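Local coordinates for transcriptional regulator, SorC family (Enterococcus faecalis, PDB 2O0M), which probably regulates transcription by binding DNA through one domain and a sugar ligand through another, at residues Y302-A307 against W328-E333; V240-R245 against K310-A315; H95-E100 against C110-G115; A270-Y275 against R317-N322; T145-G150 against S234-V239. All coordinates share one frame; numbering follows the deposited sequence.

All five contacts lie in the putative sugar-binding domain and reach one mixed sheet. In sheet order, strand 142-148 pairs with 238-245, then 302-306, 328-332 and 109-113, all parallel. Contact 5 joins the first pair and contact 1 a later one. Contacts 3 and 5 are farthest apart, with centres about 25 Å from each other. Contacts 2 and 4 share helix 313-320, and their centres are about 8 Å apart. Along the chain contact 3 closes before the others open, and contact 5 closes before contact 1 opens. Contacts 1, 2 and 4 interleave. Distant parts of the sequence are thus drawn into one compact Rossmann-like domain.

Contact 1 of 5, residues Y302-A307 against W328-E333; sequences YVVAIA and WLITDE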
# COMPACT_ATOMS: atom_id res chain seq x y z
N TYR A 302 10.90 3.25 -6.43
CA TYR A 302 10.90 2.79 -5.04
C TYR A 302 9.50 2.31 -4.68
O TYR A 302 8.57 3.10 -4.49
CB TYR A 302 11.40 3.91 -4.11
CG TYR A 302 12.69 4.50 -4.62
CD1 TYR A 302 13.81 3.71 -4.80
CD2 TYR A 302 12.76 5.83 -5.00
CE1 TYR A 302 15.00 4.24 -5.30
CE2 TYR A 302 13.94 6.38 -5.50
CZ TYR A 302 15.05 5.57 -5.66
OH TYR A 302 16.23 6.11 -6.16
N VAL A 303 9.34 0.99 -4.64
CA VAL A 303 8.05 0.37 -4.43
C VAL A 303 8.20 -0.55 -3.23
O VAL A 303 9.02 -1.44 -3.27
CB VAL A 303 7.58 -0.42 -5.66
CG1 VAL A 303 6.22 -1.06 -5.40
CG2 VAL A 303 7.49 0.49 -6.88
N VAL A 304 7.40 -0.31 -2.19
CA VAL A 304 7.53 -1.07 -0.96
C VAL A 304 6.17 -1.61 -0.58
O VAL A 304 5.24 -0.83 -0.35
CB VAL A 304 8.10 -0.20 0.18
CG1 VAL A 304 8.34 -1.05 1.42
CG2 VAL A 304 9.39 0.49 -0.24
N ALA A 305 6.08 -2.94 -0.52
CA ALA A 305 4.90 -3.65 -0.02
C ALA A 305 5.17 -4.07 1.43
O ALA A 305 6.24 -4.60 1.75
CB ALA A 305 4.62 -4.86 -0.85
N ILE A 306 4.20 -3.85 2.30
CA ILE A 306 4.33 -4.20 3.72
C ILE A 306 3.15 -5.06 4.10
O ILE A 306 2.03 -4.58 4.12
CB ILE A 306 4.33 -2.94 4.62
CG1 ILE A 306 5.39 -1.94 4.15
CG2 ILE A 306 4.59 -3.34 6.07
CD1 ILE A 306 5.45 -0.65 4.99
N ALA A 307 3.40 -6.32 4.43
CA ALA A 307 2.32 -7.25 4.74
C ALA A 307 2.88 -8.41 5.51
O ALA A 307 3.88 -9.02 5.11
CB ALA A 307 1.61 -7.72 3.48
N TRP A 328 10.33 -3.99 -2.85
CA TRP A 328 10.86 -4.46 -1.58
C TRP A 328 9.66 -4.95 -0.78
O TRP A 328 8.67 -4.23 -0.63
CB TRP A 328 11.52 -3.31 -0.80
CG TRP A 328 12.85 -2.86 -1.30
CD1 TRP A 328 13.16 -2.49 -2.57
CD2 TRP A 328 14.03 -2.65 -0.52
NE1 TRP A 328 14.48 -2.10 -2.64
CE2 TRP A 328 15.03 -2.19 -1.39
CE3 TRP A 328 14.34 -2.83 0.83
CZ2 TRP A 328 16.32 -1.90 -0.96
CZ3 TRP A 328 15.63 -2.54 1.26
CH2 TRP A 328 16.60 -2.08 0.36
N LEU A 329 9.73 -6.18 -0.27
CA LEU A 329 8.66 -6.72 0.56
C LEU A 329 9.11 -6.72 2.01
O LEU A 329 10.08 -7.39 2.36
CB LEU A 329 8.27 -8.14 0.13
CG LEU A 329 7.26 -8.87 1.03
CD1 LEU A 329 5.92 -8.15 1.07
CD2 LEU A 329 7.08 -10.30 0.57
N ILE A 330 8.41 -5.96 2.85
CA ILE A 330 8.61 -6.00 4.30
C ILE A 330 7.54 -6.91 4.87
O ILE A 330 6.34 -6.67 4.68
CB ILE A 330 8.49 -4.61 4.95
CG1 ILE A 330 9.53 -3.67 4.34
CG2 ILE A 330 8.64 -4.73 6.47
CD1 ILE A 330 9.41 -2.23 4.76
N THR A 331 7.96 -7.96 5.55
CA THR A 331 7.04 -8.96 6.05
C THR A 331 7.57 -9.52 7.37
O THR A 331 8.54 -9.01 7.94
CB THR A 331 6.84 -10.06 4.98
OG1 THR A 331 5.73 -10.91 5.33
CG2 THR A 331 8.11 -10.88 4.74
N ASP A 332 6.93 -10.57 7.86
CA ASP A 332 7.40 -11.18 9.10
C ASP A 332 7.63 -12.67 8.95
O ASP A 332 7.35 -13.26 7.91
CB ASP A 332 6.48 -10.84 10.28
CG ASP A 332 5.04 -11.26 10.08
OD1 ASP A 332 4.76 -12.13 9.23
OD2 ASP A 332 4.17 -10.72 10.80
N GLU A 333 8.21 -13.26 10.00
CA GLU A 333 8.53 -14.67 10.00
C GLU A 333 7.29 -15.52 9.81
O GLU A 333 7.34 -16.54 9.13
CB GLU A 333 9.20 -15.08 11.32
CG GLU A 333 10.65 -14.64 11.47
CD GLU A 333 11.31 -15.24 12.72
OE1 GLU A 333 10.85 -14.95 13.84
OE2 GLU A 333 12.29 -16.01 12.57
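V304, A305 and I306 run beside W328, L329 and I330 as parallel strands. The axes of the two strand pieces approach to 4.7 Å and diverge by 18°. Four backbone hydrogen bonds join them. W328 N donates to V303 O and I330 N to A305 O. A305 N donates in return to W328 O, and A307 N to I330 O. Beyond the paired residues a side chain continues the link: T331 OG1 gives a hydrogen bond of 2.7 Å to A307 O, in the carbonyl plane. Its chi1 of -168° sets OG1 beside the T331 carbonyl carbon, facing A307.

V304, I306, W328 and I330 share one face of the sheet. I330 CD1 reaches slantwise across to V304 CG1 at 3.7 Å. The same methyl lies 4.1 Å from I306 CG1, where the two isoleucines lie side by side and point the same way. The W328 indole leads away from 302-307. On the other face L329 CD1 packs 4.0 Å from A305 CB.

The two strands and the intervening helix 313-320 make a beta-alpha-beta unit. Strand 238-245 flanks 302-306, and strand 109-113 flanks 328-332. Helix 122-138 packs on the isoleucine face, with F127 against I306 and I330, and T134 and L138 against W328. D332 N-caps helix 333-339 through OD1, and its OD2 is hydrogen-bonded to S117.

Contact 2 of 5, residues V240-R245 against K310-A315; sequences VHSIGR and KTKAKA. With PO4 (phosphate ion), chain B.
K312 NZ links both segments to a bound phosphate. It donates to I243 O at 2.8 Å, tilted 33° from the carbonyl plane. It also donates to phosphate O1 at 2.7 Å, and a weak bond goes to phosphate O2. The lysine chain is extended beyond CG, which carries the ammonium across to the chain near S242 and I243. T153 and R252 also bind the phosphate, an ion that probably came from the crystallisation liquor. A weaker link lies farther out. R245 NE forms a weak hydrogen bond to T311 O at 3.2 Å, with the carbonyl at the guanidinium edge, near its plane. A bend at chi3 (64°) turns the R245 chain there.

Ligand sites of Rossmann-like folds commonly lie at the C-terminal ends of strands, and K312 follows strand 302-306. An anion here would be compatible with a phosphorylated-sugar site, though none is established.

Side-chain packing lies beside these bonds. R245 CD lies 4.0 Å from K312 CG as the two chains cross. A315, in the first turn of the helix, points its methyl at the strand. Its CB sits 3.5 Å from G244 O and 4.1 Å from I243 CG2.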
# COMPACT_ATOMS: atom_id res chain seq x y z
N VAL A 240 4.13 3.12 -1.29
CA VAL A 240 4.12 2.20 -0.15
C VAL A 240 2.69 1.72 0.07
O VAL A 240 1.75 2.52 0.08
CB VAL A 240 4.68 2.82 1.15
CG1 VAL A 240 4.81 1.75 2.20
CG2 VAL A 240 6.02 3.48 0.90
N HIS A 241 2.53 0.41 0.23
CA HIS A 241 1.21 -0.18 0.37
C HIS A 241 1.26 -1.47 1.14
O HIS A 241 2.32 -2.07 1.29
CB HIS A 241 0.62 -0.41 -1.03
CG HIS A 241 1.30 -1.51 -1.80
ND1 HIS A 241 2.54 -1.36 -2.39
CD2 HIS A 241 0.90 -2.77 -2.08
CE1 HIS A 241 2.87 -2.49 -3.00
NE2 HIS A 241 1.88 -3.35 -2.84
N SER A 242 0.10 -1.91 1.64
CA SER A 242 -0.05 -3.27 2.12
C SER A 242 -0.76 -4.10 1.05
O SER A 242 -1.00 -3.65 -0.08
CB SER A 242 -0.75 -3.33 3.49
OG SER A 242 -0.65 -4.61 4.08
N ILE A 243 -1.04 -5.34 1.41
CA ILE A 243 -1.77 -6.29 0.58
C ILE A 243 -2.91 -6.77 1.44
O ILE A 243 -2.70 -7.25 2.56
CB ILE A 243 -0.87 -7.46 0.15
CG1 ILE A 243 0.32 -6.94 -0.68
CG2 ILE A 243 -1.66 -8.49 -0.66
CD1 ILE A 243 1.47 -7.92 -0.74
N GLY A 244 -4.13 -6.65 0.93
CA GLY A 244 -5.31 -7.02 1.68
C GLY A 244 -5.79 -8.42 1.36
O GLY A 244 -5.54 -8.94 0.27
N ARG A 245 -6.47 -9.02 2.33
CA ARG A 245 -7.21 -10.26 2.12
C ARG A 245 -8.54 -9.84 1.46
O ARG A 245 -9.30 -9.04 2.03
CB ARG A 245 -7.39 -10.98 3.46
CG ARG A 245 -6.04 -11.42 4.06
CD ARG A 245 -6.10 -11.96 5.49
NE ARG A 245 -6.88 -13.18 5.54
CZ ARG A 245 -8.14 -13.28 5.99
NH1 ARG A 245 -8.77 -12.21 6.45
NH2 ARG A 245 -8.76 -14.44 5.97
N LYS A 310 0.77 -14.96 9.27
CA LYS A 310 0.42 -16.19 8.57
C LYS A 310 -0.91 -16.02 7.81
O LYS A 310 -1.10 -16.59 6.74
CB LYS A 310 0.34 -17.36 9.56
CG LYS A 310 -0.00 -18.67 8.90
CD LYS A 310 -1.48 -19.00 8.97
CE LYS A 310 -1.79 -20.17 8.06
NZ LYS A 310 -3.22 -20.54 8.02
N THR A 311 -1.81 -15.21 8.36
CA THR A 311 -3.14 -15.04 7.76
C THR A 311 -3.08 -14.40 6.37
O THR A 311 -4.03 -14.53 5.60
CB THR A 311 -4.06 -14.17 8.65
OG1 THR A 311 -3.48 -12.86 8.85
CG2 THR A 311 -4.32 -14.84 10.00
N LYS A 312 -1.98 -13.71 6.07
CA LYS A 312 -1.82 -13.01 4.79
C LYS A 312 -0.98 -13.76 3.76
O LYS A 312 -0.78 -13.27 2.65
CB LYS A 312 -1.24 -11.61 5.03
CG LYS A 312 -2.29 -10.59 5.48
CD LYS A 312 -1.83 -9.15 5.22
CE LYS A 312 -2.87 -8.15 5.70
NZ LYS A 312 -2.51 -6.76 5.33
N ALA A 313 -0.51 -14.96 4.11
CA ALA A 313 0.36 -15.71 3.20
C ALA A 313 -0.27 -15.89 1.81
O ALA A 313 0.39 -15.71 0.80
CB ALA A 313 0.72 -17.05 3.80
N LYS A 314 -1.53 -16.28 1.77
CA LYS A 314 -2.21 -16.51 0.49
C LYS A 314 -2.35 -15.21 -0.31
O LYS A 314 -2.09 -15.19 -1.51
CB LYS A 314 -3.58 -17.14 0.72
CG LYS A 314 -3.53 -18.58 1.20
CD LYS A 314 -4.90 -19.07 1.60
CE LYS A 314 -4.99 -20.58 1.58
NZ LYS A 314 -3.88 -21.26 2.30
N ALA A 315 -2.75 -14.14 0.37
CA ALA A 315 -2.92 -12.84 -0.30
C ALA A 315 -1.59 -12.33 -0.84
O ALA A 315 -1.51 -11.81 -1.95
CB ALA A 315 -3.53 -11.84 0.65
P PO4 B . -5.00 -4.34 6.19
O1 PO4 B . -4.99 -5.74 5.72
O2 PO4 B . -3.66 -3.87 6.63
O3 PO4 B . -5.61 -3.46 5.15
O4 PO4 B . -5.95 -4.23 7.35

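Contact 3 of 5, residues H95-E100 against C110-G115; sequences HQIEKE and CIVVAG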
# COMPACT_ATOMS: atom_id res chain seq x y z
N HIS A 95 18.41 -13.78 7.34
CA HIS A 95 19.09 -13.63 6.02
C HIS A 95 18.72 -14.75 5.05
O HIS A 95 18.29 -14.49 3.93
CB HIS A 95 20.61 -13.60 6.19
CG HIS A 95 21.35 -13.68 4.90
ND1 HIS A 95 21.90 -14.86 4.43
CD2 HIS A 95 21.61 -12.74 3.96
CE1 HIS A 95 22.47 -14.63 3.26
NE2 HIS A 95 22.31 -13.36 2.95
N GLN A 96 18.90 -15.98 5.50
CA GLN A 96 18.56 -17.17 4.73
C GLN A 96 17.10 -17.13 4.28
O GLN A 96 16.79 -17.32 3.10
CB GLN A 96 18.80 -18.43 5.57
CG GLN A 96 19.32 -19.61 4.79
CD GLN A 96 18.33 -20.14 3.80
OE1 GLN A 96 18.65 -20.34 2.62
NE2 GLN A 96 17.10 -20.36 4.25
N ILE A 97 16.20 -16.87 5.23
CA ILE A 97 14.77 -16.81 4.93
C ILE A 97 14.45 -15.64 3.98
O ILE A 97 13.61 -15.76 3.10
CB ILE A 97 13.89 -16.77 6.22
CG1 ILE A 97 12.41 -16.96 5.89
CG2 ILE A 97 14.11 -15.49 7.03
CD1 ILE A 97 11.54 -17.23 7.11
N GLU A 98 15.15 -14.52 4.17
CA GLU A 98 15.01 -13.35 3.29
C GLU A 98 15.43 -13.68 1.86
O GLU A 98 14.75 -13.30 0.90
CB GLU A 98 15.81 -12.17 3.82
CG GLU A 98 15.19 -11.56 5.08
CD GLU A 98 16.02 -10.47 5.72
OE1 GLU A 98 17.23 -10.37 5.42
OE2 GLU A 98 15.46 -9.71 6.54
N LYS A 99 16.54 -14.39 1.72
CA LYS A 99 17.01 -14.85 0.41
C LYS A 99 15.98 -15.74 -0.26
O LYS A 99 15.67 -15.58 -1.44
CB LYS A 99 18.32 -15.62 0.54
CG LYS A 99 18.77 -16.33 -0.75
CD LYS A 99 19.99 -17.21 -0.46
CE LYS A 99 20.28 -18.17 -1.62
NZ LYS A 99 21.29 -19.21 -1.24
N GLU A 100 15.46 -16.70 0.49
CA GLU A 100 14.48 -17.63 -0.04
C GLU A 100 13.23 -16.87 -0.50
O GLU A 100 12.65 -17.18 -1.55
CB GLU A 100 14.13 -18.71 0.98
CG GLU A 100 15.27 -19.73 1.21
CD GLU A 100 14.89 -20.90 2.11
OE1 GLU A 100 13.69 -21.20 2.26
OE2 GLU A 100 15.82 -21.54 2.66
N CYS A 110 13.66 -8.68 0.27
CA CYS A 110 12.64 -8.99 1.24
C CYS A 110 13.28 -8.82 2.61
O CYS A 110 14.39 -9.31 2.84
CB CYS A 110 12.10 -10.41 1.06
SG CYS A 110 10.85 -10.85 2.28
N ILE A 111 12.61 -8.08 3.49
CA ILE A 111 13.01 -7.94 4.88
C ILE A 111 12.02 -8.73 5.72
O ILE A 111 10.82 -8.48 5.65
CB ILE A 111 13.03 -6.47 5.33
CG1 ILE A 111 14.06 -5.70 4.50
CG2 ILE A 111 13.39 -6.37 6.82
CD1 ILE A 111 13.90 -4.20 4.52
N VAL A 112 12.52 -9.69 6.49
CA VAL A 112 11.68 -10.53 7.33
C VAL A 112 11.91 -10.17 8.80
O VAL A 112 12.98 -10.40 9.36
CB VAL A 112 11.97 -12.04 7.12
CG1 VAL A 112 11.13 -12.88 8.06
CG2 VAL A 112 11.72 -12.46 5.68
N VAL A 113 10.89 -9.57 9.40
CA VAL A 113 10.95 -9.14 10.79
C VAL A 113 10.62 -10.31 11.71
O VAL A 113 9.74 -11.12 11.41
CB VAL A 113 9.97 -7.96 11.03
CG1 VAL A 113 9.89 -7.58 12.51
CG2 VAL A 113 10.39 -6.76 10.19
N ALA A 114 11.31 -10.37 12.85
CA ALA A 114 11.10 -11.45 13.80
C ALA A 114 9.66 -11.41 14.29
O ALA A 114 9.14 -10.35 14.61
CB ALA A 114 12.06 -11.33 14.98
N GLY A 115 9.04 -12.58 14.34
CA GLY A 115 7.75 -12.73 14.99
C GLY A 115 6.58 -12.88 14.06
O GLY A 115 6.73 -13.17 12.87
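E98 and I97, in the first turn of helix 96-105, pack against C110, I111 and V112 of strand 109-113. This is a helix-turn-strand unit at the edge of the sheet of the Rossmann-like domain. The short helix and strand axes lie 7.5 Å apart at their closest, with 138° between their directions.

One hydrogen bond crosses the contact. V112 N donates to E98 OE2 at 2.9 Å, and the bond is nearly straight, at 168°. The carboxylate oxygen uses its anti lone pair, the one away from OE1. I111 and V113 pair through their backbones with strand 328-332, whereas the N-H of V112 is taken up by this side chain. E98 OE1 forms a salt bridge with R109, so the two carboxylate oxygens have different partners. That would probably help fix the rotation of the group.

The E98 chain also lies against the backbone. Its CG is 3.3 Å from C110 O. This carbonyl is buried by the contact and has no polar partner in the model. OE2 is 3.4 Å from I111 CA.

Apolar packing completes the contact. V112 CG2 touches the aliphatic part of E98, 3.6 Å from CG. I97 and V112 side chains cross at about a right angle. On the I97 side, helix 333-339 adds A336 and N337. With CG1 anti to the backbone N (chi1 -169°), the I97 branch that meets the strand is CG2, 4.1 Å from V112 CB.

Contact 4 of 5, residues A270-Y275 against R317-N322; sequences AESFGY and RAYMKN. With PO4 (phosphate ion), chain C.
The Y319 ring is swung toward S272 and F273 by chi1 of 168°, which sets CG anti to the backbone N. The F273 chi1 of -49° turns an edge of its ring to the Y319 hydroxyl. Here a beta hairpin packs on helix 313-320. Strands 270-272 and 275-277 are joined by a type I' turn from S272 to Y275.

Y319 OH lies at the edge of the F273 ring, in its plane, 3.7 Å from CE2. S272 OG lies over one face of the Y319 ring, offset toward the rim, and S272 CB is 3.8 Å from Y319 CD1. F277 meets the same tyrosine edge-to-face, and H241 also meets it, so aromatic groups and the hairpin confine this buried ring. At A270 the packing is methyl on methyl: A270 CB is 3.9 Å from A318 CB. No hydrogen bond crosses between the two segments.

The residue just before the turn braces it: E271 OE2 accepts a hydrogen bond from G274 N at 2.8 Å and also forms a salt bridge with R253.

R317 takes no part in the packing on the hairpin. It binds a phosphate, probably from the crystallisation liquor. R317 NE donates to phosphate O4, and R317 NH2 donates to O1 at 3.0 Å.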
# COMPACT_ATOMS: atom_id res chain seq x y z
N ALA A 270 -6.49 -11.73 -3.06
CA ALA A 270 -5.75 -10.55 -2.63
C ALA A 270 -6.35 -9.27 -3.19
O ALA A 270 -7.02 -9.27 -4.21
CB ALA A 270 -4.30 -10.66 -3.08
N GLU A 271 -6.11 -8.18 -2.47
CA GLU A 271 -6.43 -6.84 -2.93
C GLU A 271 -5.17 -5.96 -2.83
O GLU A 271 -4.34 -6.11 -1.91
CB GLU A 271 -7.56 -6.23 -2.08
CG GLU A 271 -8.03 -4.84 -2.52
CD GLU A 271 -7.17 -3.71 -2.05
OE1 GLU A 271 -6.34 -3.91 -1.13
OE2 GLU A 271 -7.31 -2.59 -2.59
N SER A 272 -5.04 -5.04 -3.77
CA SER A 272 -4.08 -3.96 -3.63
C SER A 272 -4.44 -2.83 -4.60
O SER A 272 -4.76 -3.09 -5.77
CB SER A 272 -2.66 -4.46 -3.89
OG SER A 272 -1.72 -3.53 -3.43
N PHE A 273 -4.42 -1.60 -4.11
CA PHE A 273 -4.71 -0.40 -4.92
C PHE A 273 -6.11 -0.40 -5.55
O PHE A 273 -6.35 0.32 -6.53
CB PHE A 273 -3.68 -0.20 -6.03
CG PHE A 273 -2.26 -0.26 -5.59
CD1 PHE A 273 -1.67 0.79 -4.92
CD2 PHE A 273 -1.48 -1.37 -5.89
CE1 PHE A 273 -0.32 0.72 -4.53
CE2 PHE A 273 -0.16 -1.44 -5.49
CZ PHE A 273 0.41 -0.41 -4.82
N GLY A 274 -7.03 -1.18 -5.01
CA GLY A 274 -8.37 -1.28 -5.58
C GLY A 274 -8.48 -2.26 -6.72
O GLY A 274 -9.46 -2.21 -7.50
N TYR A 275 -7.48 -3.13 -6.85
CA TYR A 275 -7.52 -4.29 -7.74
C TYR A 275 -7.63 -5.55 -6.91
O TYR A 275 -7.03 -5.64 -5.84
CB TYR A 275 -6.26 -4.38 -8.60
CG TYR A 275 -6.00 -3.15 -9.45
CD1 TYR A 275 -6.42 -3.09 -10.78
CD2 TYR A 275 -5.35 -2.05 -8.92
CE1 TYR A 275 -6.19 -1.96 -11.55
CE2 TYR A 275 -5.12 -0.91 -9.68
CZ TYR A 275 -5.52 -0.87 -10.99
OH TYR A 275 -5.27 0.27 -11.73
N ARG A 317 1.09 -14.11 -1.69
CA ARG A 317 1.43 -14.92 -2.87
C ARG A 317 0.68 -14.46 -4.12
O ARG A 317 1.26 -14.35 -5.20
CB ARG A 317 1.13 -16.39 -2.61
CG ARG A 317 2.12 -17.06 -1.68
CD ARG A 317 1.56 -18.37 -1.16
NE ARG A 317 1.13 -19.24 -2.25
CZ ARG A 317 0.08 -20.06 -2.19
NH1 ARG A 317 -0.66 -20.15 -1.09
NH2 ARG A 317 -0.25 -20.81 -3.24
N ALA A 318 -0.60 -14.17 -3.98
CA ALA A 318 -1.44 -13.86 -5.13
C ALA A 318 -1.09 -12.50 -5.73
O ALA A 318 -1.03 -12.34 -6.95
CB ALA A 318 -2.91 -13.92 -4.76
N TYR A 319 -0.87 -11.52 -4.86
CA TYR A 319 -0.51 -10.18 -5.36
C TYR A 319 0.92 -10.18 -5.88
O TYR A 319 1.20 -9.60 -6.93
CB TYR A 319 -0.66 -9.08 -4.29
CG TYR A 319 -0.01 -7.82 -4.79
CD1 TYR A 319 -0.65 -7.03 -5.75
CD2 TYR A 319 1.28 -7.48 -4.42
CE1 TYR A 319 -0.03 -5.89 -6.28
CE2 TYR A 319 1.91 -6.35 -4.94
CZ TYR A 319 1.26 -5.56 -5.86
OH TYR A 319 1.90 -4.44 -6.38
N MSE A 320 1.84 -10.79 -5.14
CA MSE A 320 3.26 -10.63 -5.46
C MSE A 320 3.64 -11.26 -6.80
O MSE A 320 4.68 -10.90 -7.37
CB MSE A 320 4.13 -11.14 -4.30
CG MSE A 320 4.05 -10.29 -3.04
SE MSE A 320 4.76 -8.49 -3.23
CE MSE A 320 6.48 -9.00 -3.90
N LYS A 321 2.80 -12.15 -7.31
CA LYS A 321 3.04 -12.84 -8.59
C LYS A 321 3.36 -11.88 -9.72
O LYS A 321 4.30 -12.14 -10.51
CB LYS A 321 1.83 -13.69 -8.99
CG LYS A 321 1.87 -15.08 -8.43
CD LYS A 321 0.73 -15.93 -8.94
CE LYS A 321 0.96 -17.39 -8.62
NZ LYS A 321 -0.20 -18.24 -8.94
N ASN A 322 2.59 -10.80 -9.79
CA ASN A 322 2.75 -9.77 -10.82
C ASN A 322 3.23 -8.40 -10.31
O ASN A 322 3.14 -7.42 -11.04
CB ASN A 322 1.43 -9.61 -11.59
CG ASN A 322 0.36 -8.78 -10.83
OD1 ASN A 322 0.52 -8.41 -9.65
ND2 ASN A 322 -0.74 -8.50 -11.53
P PO4 C . 2.18 -19.39 -5.69
O1 PO4 C . 1.05 -20.36 -5.92
O2 PO4 C . 3.29 -19.98 -4.87
O3 PO4 C . 2.71 -18.95 -7.02
O4 PO4 C . 1.64 -18.19 -4.96

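Contact 5 of 5, residues T145-G150 against S234-V239; sequences TIAVMG and SHANCV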
# COMPACT_ATOMS: atom_id res chain seq x y z
N THR A 145 7.99 12.44 -3.92
CA THR A 145 6.56 12.26 -3.69
C THR A 145 6.29 10.77 -3.45
O THR A 145 6.59 9.93 -4.30
CB THR A 145 5.73 12.81 -4.85
OG1 THR A 145 5.99 14.22 -4.98
CG2 THR A 145 4.24 12.57 -4.63
N ILE A 146 5.77 10.47 -2.26
CA ILE A 146 5.48 9.12 -1.82
C ILE A 146 3.97 8.92 -1.77
O ILE A 146 3.28 9.55 -0.97
CB ILE A 146 6.06 8.83 -0.43
CG1 ILE A 146 7.57 9.08 -0.41
CG2 ILE A 146 5.76 7.40 0.00
CD1 ILE A 146 7.97 10.44 0.08
N ALA A 147 3.47 8.05 -2.64
CA ALA A 147 2.06 7.75 -2.73
C ALA A 147 1.77 6.52 -1.87
O ALA A 147 2.43 5.49 -1.99
CB ALA A 147 1.66 7.50 -4.14
N VAL A 148 0.77 6.64 -1.00
CA VAL A 148 0.52 5.59 -0.03
C VAL A 148 -0.92 5.09 -0.06
O VAL A 148 -1.85 5.85 -0.36
CB VAL A 148 0.86 6.03 1.39
CG1 VAL A 148 2.34 6.43 1.50
CG2 VAL A 148 -0.02 7.18 1.83
N MSE A 149 -1.09 3.81 0.24
CA MSE A 149 -2.38 3.25 0.55
C MSE A 149 -2.63 3.23 2.06
O MSE A 149 -1.71 3.39 2.86
CB MSE A 149 -2.54 1.85 -0.04
CG MSE A 149 -2.58 1.84 -1.55
SE MSE A 149 -4.13 2.73 -2.35
CE MSE A 149 -5.47 1.58 -1.74
N GLY A 150 -3.89 3.02 2.43
CA GLY A 150 -4.29 2.97 3.83
C GLY A 150 -4.43 1.55 4.33
O GLY A 150 -3.74 0.64 3.86
N SER A 234 0.45 11.22 -9.85
CA SER A 234 0.96 10.65 -11.11
C SER A 234 2.49 10.73 -11.24
O SER A 234 3.08 9.92 -11.96
CB SER A 234 0.32 11.35 -12.32
OG SER A 234 0.89 12.63 -12.52
N HIS A 235 3.11 11.67 -10.55
CA HIS A 235 4.56 11.84 -10.60
C HIS A 235 5.28 11.26 -9.39
O HIS A 235 6.47 11.52 -9.19
CB HIS A 235 4.92 13.31 -10.77
CG HIS A 235 4.47 13.89 -12.07
ND1 HIS A 235 4.92 13.42 -13.28
CD2 HIS A 235 3.59 14.88 -12.35
CE1 HIS A 235 4.34 14.10 -14.26
NE2 HIS A 235 3.53 15.00 -13.71
N ALA A 236 4.59 10.46 -8.58
CA ALA A 236 5.23 9.86 -7.41
C ALA A 236 6.45 9.04 -7.84
O ALA A 236 6.40 8.32 -8.82
CB ALA A 236 4.25 8.97 -6.69
N ASN A 237 7.54 9.17 -7.09
CA ASN A 237 8.72 8.31 -7.31
C ASN A 237 8.84 7.19 -6.27
O ASN A 237 9.77 6.39 -6.32
CB ASN A 237 10.02 9.14 -7.39
CG ASN A 237 10.37 9.87 -6.10
OD1 ASN A 237 9.49 10.31 -5.35
ND2 ASN A 237 11.68 10.04 -5.86
N CYS A 238 7.89 7.12 -5.35
CA CYS A 238 7.82 6.07 -4.35
C CYS A 238 6.36 5.71 -4.07
O CYS A 238 5.48 6.59 -4.08
CB CYS A 238 8.52 6.54 -3.08
SG CYS A 238 8.54 5.38 -1.71
N VAL A 239 6.10 4.41 -3.88
CA VAL A 239 4.78 3.94 -3.47
C VAL A 239 4.96 2.96 -2.32
O VAL A 239 5.81 2.09 -2.38
CB VAL A 239 4.03 3.25 -4.62
CG1 VAL A 239 2.67 2.71 -4.15
CG2 VAL A 239 3.79 4.22 -5.76
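I146 and A147 pair with C238 and V239 as parallel strands, and this is the tight part of the contact. A147 N donates to C238 O at 2.9 Å, with an angle of 167° at the hydrogen. A147 O approaches V239 CA to 3.2 Å in a CA-H...O contact. On one face I146 meets C238. Its CG1 lies 3.8 Å from C238 CB, and its CG2 is equally near C238 SG. The sulfur stands anti to the C238 backbone N (chi1 179°), which brings it alongside the isoleucine. On the other face the A147 methyl touches both A236 and V239. Its CB is 3.9 Å from A236 CB and 4.2 Å from V239 CG2. The touching residues of this part are all buried.

Toward T145 the pairing slackens. T145 O accepts from C238 N at a longer 3.3 Å. A weak bond from N237 N reaches the same oxygen. Two successive backbone N-H groups therefore share one carbonyl as the chain turns into strand 238-245. T145 CG2 rests against A236, 4.1 Å from its CB. T145 and N237 are partly exposed, while S234 and H235, at the end of helix 224-234, are exposed to solvent.

Strand 169-175 pairs with the opposite edge of 142-148, and I191, S192 and M195 of helix 188-199 pack on V148. Parallel strands of the mixed sheet, with helices packed on them, joined here across 83 intervening residues, are characteristic of the Rossmann-like fold expected for the sugar-binding domain of SorC regulators.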